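Local coordinates for protein endopolygalacturonase (Chondrostereum purpureum, PDB 1K5C) that probably cleaves the alpha-1,4-linked galacturonate chains of pectin by hydrolysis, as an endo-acting glycoside hydrolase of family 28 built as a right-handed parallel beta-helix, at residues G301-W307 against S324-T330; A293-E299 against G317-K323. One frame throughout, in Å; residues are numbered along the deposited sequence. Where two conformers were deposited one is given.

In the fold
Both interactions join the last turns of the parallel beta-helix, near the C-terminal end of the chain, and their centres lie about 15 Å apart. The segments alternate along the sequence: 293-299, 301-307, 317-323, 324-330. Each interaction thus pairs one coil with the next, interaction 2 on the parallel sheet that ends at strand 322-323 and interaction 1 on the neighbouring stretch, where strands 306-315 and 328-333 run parallel. The two meet inside the helix, Ile329 CD1 standing 4.0 Å from Val298 CG2. Strand 322-323 is the outermost of its sheet, and the contacts lie toward the C-terminal end from strand 223-230, which carries galacturonate-binding Arg226 and Lys228.

Interaction 1: G301-W307 against S324-T330; sequences GNCSGNW and SDKAKIT
Main-chain hydrogen bonds pair Gly305-Trp307 with Lys328-Thr330 in parallel. Lys328 N donates to Gly305 O at 2.9 Å, and Thr330 N to Trp307 O. Between them Trp307 N returns a bond to Lys328 O. Where the chain turns before this pairing, water 1 links Gly305 N to Lys326 O.

Charged and polar side chains grip the other end. Asp325 OD2 accepts from Cys303 N at 3.0 Å on its anti side, while its syn lone pair takes Lys326 NZ in a salt bridge; the first bond joins the type II' turn Ser324-Ala327 to the neighbouring coil, and the second ties the turn to itself. The Lys326 chain bends at its last two torsions and brings NZ weakly to Asn302 OD1 as well; Asn302 ND2 is held by Thr271 O. Such stacking of successive coils, strand on strand and turn on turn, is the defining architecture of a parallel beta-helix, and the Cys300-Cys303 disulfide closes a short loop at the start of segment 301-307. Further along, Lys328 NZ lies beside Asn306 and bonds OD1 at 2.7 Å, the two side chains pointing the same way.

Apolar packing centres on the Trp307 ring. Ala327 CB sits over one face, 3.7 Å from the centroid of the five-membered ring and 17° off its normal, a CH-pi contact. Ile329 CG1 approaches CE3 obliquely at 3.8 Å. With CG anti to the carbonyl carbon (chi1 -68°), the indole turns back over its own segment, across Gly305, and NE1 donates to Ser304 O at 2.8 Å, from above the carbonyl plane. An alanine in place of Trp307 is likely to leave Ala327 CB and Ile329 without their aromatic partner and Ser304 O without the indole donor.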
ATOM      1  N   GLY A 301      20.841  11.498   3.133  1.00 11.23           N
ATOM      2  CA  GLY A 301      21.420  12.829   2.939  1.00 11.97           C
ATOM      3  C   GLY A 301      20.921  13.804   3.960  1.00 11.46           C
ATOM      4  O   GLY A 301      21.624  14.814   4.207  1.00 12.75           O
ATOM      5  N   ASN A 302      19.744  13.603   4.574  1.00 11.35           N
ATOM      6  CA  ASN A 302      19.218  14.551   5.538  1.00 10.98           C
ATOM      7  C   ASN A 302      18.244  13.787   6.458  1.00 10.89           C
ATOM      8  O   ASN A 302      17.083  13.538   6.075  1.00 11.22           O
ATOM      9  CB  ASN A 302      18.536  15.722   4.819  1.00 11.55           C
ATOM     10  CG  ASN A 302      18.040  16.784   5.788  1.00 11.75           C
ATOM     11  OD1 ASN A 302      18.268  16.695   7.009  1.00 12.96           O
ATOM     12  ND2 ASN A 302      17.375  17.810   5.231  1.00 11.96           N
ATOM     13  N   CYS A 303      18.740  13.385   7.630  1.00 11.10           N
ATOM     14  CA  CYS A 303      17.901  12.662   8.605  1.00 10.84           C
ATOM     15  C   CYS A 303      18.215  13.220   9.987  1.00 10.94           C
ATOM     16  O   CYS A 303      19.365  13.590  10.244  1.00 11.72           O
ATOM     17  CB  CYS A 303      18.224  11.161   8.627  1.00 11.85           C
ATOM     18  SG  CYS A 303      17.705  10.353   7.066  1.00 11.63           S
ATOM     19  N   SER A 304      17.200  13.246  10.856  1.00 11.20           N
ATOM     20  CA  SER A 304      17.318  13.824  12.170  1.00 11.11           C
ATOM     21  C   SER A 304      16.572  12.981  13.217  1.00 11.08           C
ATOM     22  O   SER A 304      15.611  12.251  12.906  1.00 11.78           O
ATOM     23  CB  SER A 304      16.709  15.237  12.200  1.00 11.58           C
ATOM     24  OG  SER A 304      17.573  16.149  11.509  1.00 12.56           O
ATOM     25  N   GLY A 305      16.962  13.167  14.474  1.00 11.82           N
ATOM     26  CA  GLY A 305      16.264  12.628  15.625  1.00 12.53           C
ATOM     27  C   GLY A 305      17.035  11.481  16.289  1.00 11.71           C
ATOM     28  O   GLY A 305      18.086  11.038  15.850  1.00 13.10           O
ATOM     29  N   ASN A 306      16.429  11.048  17.415  1.00 12.76           N
ATOM     30  CA  ASN A 306      16.961   9.895  18.189  1.00 13.01           C
ATOM     31  C   ASN A 306      16.112   8.709  17.809  1.00 13.03           C
ATOM     32  O   ASN A 306      14.997   8.527  18.307  1.00 15.65           O
ATOM     33  CB  ASN A 306      16.851  10.184  19.676  1.00 15.41           C
ATOM     34  CG  ASN A 306      17.765  11.366  20.047  1.00 18.89           C
ATOM     35  OD1 ASN A 306      18.960  11.316  19.778  1.00 22.08           O
ATOM     36  ND2 ASN A 306      17.183  12.404  20.590  1.00 28.25           N
ATOM     37  N   TRP A 307      16.648   7.926  16.862  1.00 11.88           N
ATOM     38  CA  TRP A 307      15.907   6.768  16.311  1.00 11.41           C
ATOM     39  C   TRP A 307      16.137   5.609  17.263  1.00 11.61           C
ATOM     40  O   TRP A 307      17.244   5.022  17.324  1.00 12.83           O
ATOM     41  CB  TRP A 307      16.448   6.451  14.921  1.00 11.68           C
ATOM     42  CG  TRP A 307      16.155   7.503  13.880  1.00 11.57           C
ATOM     43  CD1 TRP A 307      15.747   8.803  14.062  1.00 11.64           C
ATOM     44  CD2 TRP A 307      16.265   7.289  12.459  1.00 11.61           C
ATOM     45  NE1 TRP A 307      15.571   9.419  12.791  1.00 11.84           N
ATOM     46  CE2 TRP A 307      15.915   8.513  11.813  1.00 12.03           C
ATOM     47  CE3 TRP A 307      16.640   6.196  11.646  1.00 12.07           C
ATOM     48  CZ2 TRP A 307      15.938   8.640  10.422  1.00 12.44           C
ATOM     49  CZ3 TRP A 307      16.657   6.338  10.269  1.00 13.49           C
ATOM     50  CH2 TRP A 307      16.303   7.551   9.658  1.00 13.46           C
ATOM     51  N   SER A 324      23.529   7.760   8.599  1.00 11.99           N
ATOM     52  CA  SER A 324      22.301   8.324   9.176  1.00 12.23           C
ATOM     53  C   SER A 324      22.285   9.814   9.305  1.00 11.51           C
ATOM     54  O   SER A 324      21.345  10.375   9.887  1.00 11.69           O
ATOM     55  CB  SER A 324      21.983   7.687  10.543  1.00 13.91           C
ATOM     56  OG  SER A 324      22.927   8.028  11.506  1.00 15.14           O
ATOM     57  N   ASP A 325      23.293  10.509   8.770  1.00 12.01           N
ATOM     58  CA  ASP A 325      23.315  11.971   8.806  1.00 11.70           C
ATOM     59  C   ASP A 325      23.232  12.453  10.245  1.00 11.67           C
ATOM     60  O   ASP A 325      24.036  12.032  11.081  1.00 13.15           O
ATOM     61  CB  ASP A 325      22.328  12.569   7.823  1.00 11.70           C
ATOM     62  CG  ASP A 325      22.410  14.083   7.752  1.00 11.31           C
ATOM     63  OD1 ASP A 325      23.520  14.579   7.480  1.00 13.24           O
ATOM     64  OD2 ASP A 325      21.377  14.753   7.970  1.00 11.56           O
ATOM     65  N   LYS A 326      22.291  13.325  10.575  1.00 11.37           N
ATOM     66  CA  LYS A 326      22.216  13.869  11.942  1.00 11.51           C
ATOM     67  C   LYS A 326      21.510  12.921  12.899  1.00 11.89           C
ATOM     68  O   LYS A 326      21.566  13.135  14.140  1.00 13.79           O
ATOM     69  CB  LYS A 326      21.449  15.211  11.926  1.00 11.51           C
ATOM     70  CG  LYS A 326      22.198  16.330  11.180  1.00 11.90           C
ATOM     71  CD  LYS A 326      21.321  17.537  10.982  1.00 12.79           C
ATOM     72  CE  LYS A 326      20.335  17.464   9.814  1.00 12.36           C
ATOM     73  NZ  LYS A 326      21.071  17.437   8.507  1.00 12.28           N
ATOM     74  N   ALA A 327      20.805  11.915  12.389  1.00 11.58           N
ATOM     75  CA  ALA A 327      20.057  11.009  13.264  1.00 11.79           C
ATOM     76  C   ALA A 327      21.018  10.087  13.997  1.00 11.76           C
ATOM     77  O   ALA A 327      22.079   9.688  13.473  1.00 13.03           O
ATOM     78  CB  ALA A 327      19.071  10.173  12.457  1.00 12.20           C
ATOM     79  N   LYS A 328      20.622   9.770  15.234  1.00 12.23           N
ATOM     80  CA  LYS A 328      21.382   8.797  16.055  1.00 12.67           C
ATOM     81  C   LYS A 328      20.548   7.556  16.188  1.00 12.13           C
ATOM     82  O   LYS A 328      19.429   7.638  16.740  1.00 12.87           O
ATOM     83  CB  LYS A 328      21.675   9.394  17.441  1.00 15.95           C
ATOM     84  CG  LYS A 328      22.604  10.620  17.386  1.00 25.06           C
ATOM     85  CD  LYS A 328      22.810  11.157  18.803  1.00 40.81           C
ATOM     86  CE  LYS A 328      21.881  12.280  19.224  1.00 61.80           C
ATOM     87  NZ  LYS A 328      21.397  12.142  20.651  1.00 53.97           N
ATOM     88  N   ILE A 329      21.024   6.408  15.661  1.00 12.75           N
ATOM     89  CA  ILE A 329      20.264   5.160  15.761  1.00 13.23           C
ATOM     90  C   ILE A 329      20.780   4.348  16.934  1.00 14.47           C
ATOM     91  O   ILE A 329      21.993   4.052  17.019  1.00 18.82           O
ATOM     92  CB  ILE A 329      20.347   4.360  14.433  1.00 14.22           C
ATOM     93  CG1 ILE A 329      19.904   5.201  13.242  1.00 15.45           C
ATOM     94  CG2 ILE A 329      19.573   3.074  14.612  1.00 18.27           C
ATOM     95  CD1 ILE A 329      20.028   4.561  11.892  1.00 18.29           C
ATOM     96  N   THR A 330      19.923   4.011  17.883  0.64 13.72           N
ATOM     97  CA  THR A 330      20.227   3.199  19.082  0.64 16.94           C
ATOM     98  C   THR A 330      19.559   1.841  18.877  0.64 15.23           C
ATOM     99  O   THR A 330      18.342   1.774  18.752  0.64 14.68           O
ATOM    100  CB  THR A 330      19.594   3.861  20.338  0.64 23.20           C
ATOM    101  OG1 THR A 330      20.180   5.115  20.577  0.64 21.75           O
ATOM    102  CG2 THR A 330      19.847   3.045  21.589  0.64 24.08           C
TER
HETATM  103  O   HOH W   1      19.020  14.999  15.071  1.00 15.22           O

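Interaction 2: A293-E299 against G317-K323; sequences ATRVTVE and GKAGTIK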
ATOM      1  N   ALA A 293      20.845 -11.704   0.877  1.00 14.65           N
ATOM      2  CA  ALA A 293      20.234 -10.425   1.200  1.00 14.31           C
ATOM      3  C   ALA A 293      21.114  -9.616   2.147  1.00 13.65           C
ATOM      4  O   ALA A 293      22.039 -10.142   2.787  1.00 14.88           O
ATOM      5  CB  ALA A 293      18.885 -10.673   1.855  1.00 14.38           C
ATOM      6  N   THR A 294      20.789  -8.330   2.237  1.00 13.28           N
ATOM      7  CA  THR A 294      21.361  -7.402   3.215  1.00 13.20           C
ATOM      8  C   THR A 294      20.388  -7.205   4.369  1.00 12.34           C
ATOM      9  O   THR A 294      19.174  -7.102   4.153  1.00 13.29           O
ATOM     10  CB  THR A 294      21.667  -6.068   2.530  1.00 13.54           C
ATOM     11  OG1 THR A 294      22.658  -6.289   1.509  1.00 15.36           O
ATOM     12  CG2 THR A 294      22.185  -5.030   3.496  1.00 15.13           C
ATOM     13  N   ARG A 295      20.895  -7.155   5.598  1.00 12.52           N
ATOM     14  CA  ARG A 295      20.031  -6.943   6.776  1.00 12.19           C
ATOM     15  C   ARG A 295      19.434  -5.532   6.804  1.00 11.72           C
ATOM     16  O   ARG A 295      18.224  -5.379   6.613  1.00 11.93           O
ATOM     17  CB  ARG A 295      20.795  -7.283   8.065  1.00 12.35           C
ATOM     18  CG  ARG A 295      21.072  -8.815   8.165  1.00 12.97           C
ATOM     19  CD  ARG A 295      21.651  -9.189   9.500  1.00 13.98           C
ATOM     20  NE  ARG A 295      22.982  -8.682   9.845  1.00 14.22           N
ATOM     21  CZ  ARG A 295      24.101  -9.330   9.464  1.00 14.37           C
ATOM     22  NH1 ARG A 295      24.082 -10.406   8.687  1.00 15.16           N
ATOM     23  NH2 ARG A 295      25.290  -8.853   9.850  1.00 17.67           N
ATOM     24  N   VAL A 296      20.274  -4.530   7.044  1.00 12.31           N
ATOM     25  CA  VAL A 296      19.801  -3.138   7.163  1.00 12.51           C
ATOM     26  C   VAL A 296      20.748  -2.202   6.437  1.00 12.30           C
ATOM     27  O   VAL A 296      21.953  -2.207   6.700  1.00 13.00           O
ATOM     28  CB  VAL A 296      19.758  -2.746   8.652  1.00 12.80           C
ATOM     29  CG1 VAL A 296      19.436  -1.252   8.827  1.00 14.29           C
ATOM     30  CG2 VAL A 296      18.778  -3.601   9.440  1.00 13.93           C
ATOM     31  N   THR A 297      20.193  -1.342   5.590  1.00 12.25           N
ATOM     32  CA  THR A 297      20.937  -0.199   5.060  1.00 12.56           C
ATOM     33  C   THR A 297      20.102   1.071   5.305  1.00 11.62           C
ATOM     34  O   THR A 297      18.897   1.089   5.008  1.00 12.03           O
ATOM     35  CB  THR A 297      21.306  -0.350   3.586  1.00 12.87           C
ATOM     36  OG1 THR A 297      22.416  -1.304   3.567  1.00 14.35           O
ATOM     37  CG2 THR A 297      21.753   0.939   2.895  1.00 13.87           C
ATOM     38  N   VAL A 298      20.782   2.093   5.818  1.00 11.45           N
ATOM     39  CA  VAL A 298      20.237   3.439   5.958  1.00 11.59           C
ATOM     40  C   VAL A 298      21.150   4.344   5.133  1.00 11.20           C
ATOM     41  O   VAL A 298      22.360   4.374   5.395  1.00 11.88           O
ATOM     42  CB  VAL A 298      20.221   3.886   7.435  1.00 11.67           C
ATOM     43  CG1 VAL A 298      19.787   5.352   7.526  1.00 12.27           C
ATOM     44  CG2 VAL A 298      19.308   2.962   8.254  1.00 12.26           C
ATOM     45  N   GLU A 299      20.564   5.052   4.155  1.00 11.31           N
ATOM     46  CA  GLU A 299      21.308   5.945   3.254  1.00 11.24           C
ATOM     47  C   GLU A 299      20.636   7.311   3.287  1.00 10.96           C
ATOM     48  O   GLU A 299      19.736   7.607   2.514  1.00 11.61           O
ATOM     49  CB  GLU A 299      21.341   5.338   1.834  1.00 12.37           C
ATOM     50  CG  GLU A 299      22.094   6.222   0.837  1.00 13.17           C
ATOM     51  CD  GLU A 299      23.587   6.007   0.796  1.00 14.87           C
ATOM     52  OE1 GLU A 299      24.138   5.292   1.633  1.00 17.76           O
ATOM     53  OE2 GLU A 299      24.231   6.564  -0.136  1.00 16.36           O
ATOM     54  N   GLY A 317      21.771 -13.359   6.010  1.00 14.12           N
ATOM     55  CA  GLY A 317      22.371 -12.492   5.004  1.00 14.57           C
ATOM     56  C   GLY A 317      23.650 -11.847   5.487  1.00 14.15           C
ATOM     57  O   GLY A 317      24.463 -12.441   6.236  1.00 15.33           O
ATOM     58  N   LYS A 318      23.888 -10.624   5.008  1.00 14.30           N
ATOM     59  CA  LYS A 318      25.105  -9.868   5.306  1.00 14.67           C
ATOM     60  C   LYS A 318      24.748  -8.495   5.835  1.00 14.45           C
ATOM     61  O   LYS A 318      23.630  -7.991   5.698  1.00 13.97           O
ATOM     62  CB  LYS A 318      25.973  -9.730   4.075  1.00 17.03           C
ATOM     63  CG  LYS A 318      25.400  -8.833   3.000  1.00 17.45           C
ATOM     64  CD  LYS A 318      26.331  -8.690   1.805  1.00 22.50           C
ATOM     65  CE  LYS A 318      25.757  -7.835   0.712  1.00 27.43           C
ATOM     66  NZ  LYS A 318      26.675  -7.780  -0.461  1.00 31.96           N
ATOM     67  N   ALA A 319      25.731  -7.868   6.488  1.00 15.23           N
ATOM     68  CA  ALA A 319      25.544  -6.521   6.988  1.00 15.32           C
ATOM     69  C   ALA A 319      25.382  -5.527   5.868  1.00 14.41           C
ATOM     70  O   ALA A 319      26.056  -5.615   4.855  1.00 15.72           O
ATOM     71  CB  ALA A 319      26.822  -6.119   7.777  1.00 17.94           C
ATOM     72  N   GLY A 320      24.551  -4.529   6.084  1.00 14.66           N
ATOM     73  CA  GLY A 320      24.468  -3.365   5.181  1.00 15.03           C
ATOM     74  C   GLY A 320      25.341  -2.224   5.700  1.00 14.86           C
ATOM     75  O   GLY A 320      26.366  -2.456   6.378  1.00 15.48           O
ATOM     76  N   THR A 321      24.954  -1.007   5.316  1.00 13.74           N
ATOM     77  CA  THR A 321      25.717   0.185   5.703  1.00 14.10           C
ATOM     78  C   THR A 321      24.764   1.189   6.326  1.00 13.45           C
ATOM     79  O   THR A 321      23.588   1.298   5.955  1.00 12.91           O
ATOM     80  CB  THR A 321      26.422   0.808   4.488  1.00 14.83           C
ATOM     81  OG1 THR A 321      25.492   1.082   3.417  1.00 15.74           O
ATOM     82  CG2 THR A 321      27.505  -0.141   3.929  1.00 17.81           C
ATOM     83  N   ILE A 322      25.314   1.962   7.292  1.00 13.96           N
ATOM     84  CA  ILE A 322      24.533   2.985   7.989  1.00 13.48           C
ATOM     85  C   ILE A 322      25.175   4.340   7.776  1.00 13.19           C
ATOM     86  O   ILE A 322      26.302   4.597   8.242  1.00 15.60           O
ATOM     87  CB  ILE A 322      24.450   2.719   9.502  1.00 15.28           C
ATOM     88  CG1 ILE A 322      23.873   1.340   9.857  1.00 15.93           C
ATOM     89  CG2 ILE A 322      23.678   3.871  10.203  1.00 15.71           C
ATOM     90  CD1 ILE A 322      22.442   1.229   9.433  1.00 15.88           C
ATOM     91  N   LYS A 323      24.443   5.224   7.115  1.00 12.65           N
ATOM     92  CA  LYS A 323      24.812   6.625   6.877  1.00 12.50           C
ATOM     93  C   LYS A 323      23.568   7.374   7.324  1.00 12.09           C
ATOM     94  O   LYS A 323      22.623   7.578   6.543  1.00 12.64           O
ATOM     95  CB  LYS A 323      25.176   6.847   5.411  1.00 13.77           C
ATOM     96  CG  LYS A 323      26.462   6.121   5.068  1.00 17.79           C
ATOM     97  CD  LYS A 323      26.900   6.511   3.656  1.00 24.23           C
ATOM     98  CE  LYS A 323      28.065   5.634   3.176  1.00 30.09           C
ATOM     99  NZ  LYS A 323      28.502   6.168   1.856  1.00 35.69           N
TER
HETATM  100  O   HOH W   2      22.952  -4.732   8.624  1.00 14.21           O
HETATM  101  O   HOH W   3      24.450   3.506   3.731  1.00 14.49           O
HETATM  102  O   HOH W   4      26.447   4.095   0.427  1.00 27.34           O
HETATM  103  O   HOH W   5      26.558   7.807   0.548  1.00 32.52           O
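Val298 and Ile322 form the close-packed inner side of this contact, where neighbouring coils meet in parallel. Ile322 CD1 lies 3.8 Å from Val298 CG2 and almost as near to Val296 CG1; its bent tip (chi2 -65°) carries CD1 back toward both valines. Trp309 and Ile329 continue this apolar layer within the beta-helix. The backbones are registered by Val298 N donating to Thr321 O and Lys323 N to Val298 O, the latter at 2.8 Å.

Packing is tightest at Gly320, whose CA stands 3.3 Å from Thr294 CG2, closer than usual for two carbons. A side chain there would collide with Val296 O and Thr297 OG1. One residue on, Thr321 N donates to Thr297 OG1 at an N-H...O angle of 163°, a side-chain oxygen standing in for the carbonyl a regular strand would offer. Water 2 accepts from Val296 N and Gly320 N, bridging the backbones where the chain turns its corner.

At the start of the contact, Lys318 N bonds Ala293 O and Arg295 N bonds Lys318 O. The Arg295 guanidinium lays one face over the Lys318-Ala319 peptide, with Ala319 N 3.3 Å above its plane, while NE is held by Tyr334 O and NH2 pairs with the terminal carboxylate of Leu335.

The side toward Lys323 is looser and holds several waters. Glu299 and Lys323 lie alongside each other, yet OE1 and NZ remain 4.5 Å apart; water 4 joins OE1 to NZ, weakly at the lysine, water 5 joins OE2 to NZ, and Gly267 N binds OE2. The chemistry implies a contact fixed by backbone bonds and apolar packing, with Thr297 OG1 and the Arg295 guanidinium filling in where strand pairing breaks; the Glu299-Lys323 charges probably attract across the gap, waters rather than a direct salt bridge making the hydrogen-bonded link.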